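PDB 3AQT: bacterial regulatory proteins, tetR family from Corynebacterium glutamicum, which probably represses transcription as a DNA-binding TetR-type regulator and binds the small phenolic inducer resorcinol. Local coordinates for residues A216-M220 / V221-A225. Residues are numbered along the deposited sequence; the frame is centred on the assembly and turned at random.
Sequences AMLRM and VGVQA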
loop_
_atom_site.group_PDB
_atom_site.type_symbol
_atom_site.label_atom_id
_atom_site.label_comp_id
_atom_site.label_asym_id
_atom_site.label_seq_id
_atom_site.Cartn_x
_atom_site.Cartn_y
_atom_site.Cartn_z
ATOM N N ALA B 216 -2.246 10.304 12.346
ATOM C CA ALA B 216 -2.361 8.850 12.410
ATOM C C ALA B 216 -0.989 8.190 12.367
ATOM O O ALA B 216 -0.754 7.193 13.058
ATOM C CB ALA B 216 -3.227 8.332 11.267
HETATM N N MSE B 217 -0.079 8.739 11.565
HETATM C CA MSE B 217 1.257 8.163 11.482
HETATM C C MSE B 217 2.012 8.428 12.777
HETATM O O MSE B 217 2.816 7.593 13.216
HETATM C CB MSE B 217 2.027 8.720 10.278
HETATM C CG MSE B 217 1.488 8.274 8.913
HETATM SE SE MSE B 217 1.205 6.339 8.728
HETATM C CE MSE B 217 2.955 5.735 9.244
ATOM N N LEU B 218 1.744 9.581 13.394
ATOM C CA LEU B 218 2.388 9.928 14.657
ATOM C C LEU B 218 1.905 8.972 15.726
ATOM O O LEU B 218 2.682 8.514 16.560
ATOM C CB LEU B 218 2.075 11.373 15.070
ATOM C CG LEU B 218 2.887 12.456 14.349
ATOM C CD1 LEU B 218 2.522 13.830 14.863
ATOM C CD2 LEU B 218 4.364 12.196 14.572
ATOM N N ARG B 219 0.615 8.663 15.708
ATOM C CA ARG B 219 0.094 7.732 16.694
ATOM C C ARG B 219 0.701 6.351 16.452
ATOM O O ARG B 219 1.057 5.639 17.391
ATOM C CB ARG B 219 -1.433 7.684 16.626
ATOM C CG ARG B 219 -2.091 8.902 17.251
ATOM C CD ARG B 219 -3.579 8.708 17.430
ATOM N NE ARG B 219 -4.312 9.050 16.223
ATOM C CZ ARG B 219 -4.824 10.250 15.980
ATOM N NH1 ARG B 219 -4.688 11.221 16.874
ATOM N NH2 ARG B 219 -5.459 10.478 14.836
HETATM N N MSE B 220 0.852 5.988 15.184
HETATM C CA MSE B 220 1.430 4.701 14.847
HETATM C C MSE B 220 2.827 4.533 15.419
HETATM O O MSE B 220 3.226 3.418 15.739
HETATM C CB MSE B 220 1.483 4.509 13.333
HETATM C CG MSE B 220 1.957 3.119 12.947
HETATM SE SE MSE B 220 2.260 2.908 11.068
HETATM C CE MSE B 220 4.128 3.443 11.069
ATOM N N VAL B 221 3.577 5.629 15.546
ATOM C CA VAL B 221 4.924 5.530 16.101
ATOM C C VAL B 221 5.050 5.838 17.599
ATOM O O VAL B 221 6.152 6.094 18.102
ATOM C CB VAL B 221 5.954 6.373 15.296
ATOM C CG1 VAL B 221 6.205 5.702 13.951
ATOM C CG2 VAL B 221 5.463 7.798 15.102
ATOM N N GLY B 222 3.924 5.811 18.310
ATOM C CA GLY B 222 3.962 5.999 19.749
ATOM C C GLY B 222 3.686 7.346 20.375
ATOM O O GLY B 222 4.079 7.586 21.515
ATOM N N VAL B 223 3.010 8.224 19.653
ATOM C CA VAL B 223 2.694 9.537 20.176
ATOM C C VAL B 223 1.264 9.533 20.711
ATOM O O VAL B 223 0.349 9.047 20.045
ATOM C CB VAL B 223 2.834 10.610 19.067
ATOM C CG1 VAL B 223 2.401 11.973 19.582
ATOM C CG2 VAL B 223 4.270 10.665 18.590
ATOM N N GLN B 224 1.087 10.059 21.920
ATOM C CA GLN B 224 -0.220 10.146 22.563
ATOM C C GLN B 224 -1.258 10.647 21.558
ATOM O O GLN B 224 -1.029 11.615 20.833
ATOM C CB GLN B 224 -0.129 11.086 23.782
ATOM C CG GLN B 224 -1.418 11.838 24.166
ATOM C CD GLN B 224 -2.463 10.960 24.849
ATOM O OE1 GLN B 224 -3.092 10.108 24.216
ATOM N NE2 GLN B 224 -2.651 11.167 26.150
ATOM N N ALA B 225 -2.400 9.971 21.525
ATOM C CA ALA B 225 -3.482 10.292 20.607
ATOM C C ALA B 225 -3.808 11.769 20.478
ATOM O O ALA B 225 -3.865 12.296 19.364
ATOM C CB ALA B 225 -4.724 9.525 21.006
#
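Arg219 reaches past the end of its own helix to the backbone of Ala225, where NH1 donates to the carbonyl O at 2.8 Å. That oxygen lies at the edge of the guanidinium, practically in its plane. A bend at chi3 (-85°) turns the group there, while CG and CD lie along Ala225, with Arg219 CD 3.8 Å from Ala225 CB; the small methyl lets the arginine chain lie close to the backbone, CD being also near Ala225 CA. Leu218 and Val223 meet CB to CB at 4.1 Å and continue onto Ala228 of helix 225-231, so the two branched apolar side chains pack the turn against the next helix.

The backbone turn that carries them is held by two bonds: Val223 N to Leu218 O at 3.1 Å, and Gly222 N to Arg219 O at 3.0 Å. Gly222 has a positive phi (97°), a backbone angle that glycine takes without strain, having no CB to meet the carbonyl O of Val221. Across the dimer interface, Arg219 NH1 of the second subunit bonds to Met220 O, and the two Met220 side chains pack together. This is a Schellman motif with Gly222 as C-prime residue, ending helix 209-220 and leading into helix 225-231 of the all-helical TetR-type ligand-binding domain.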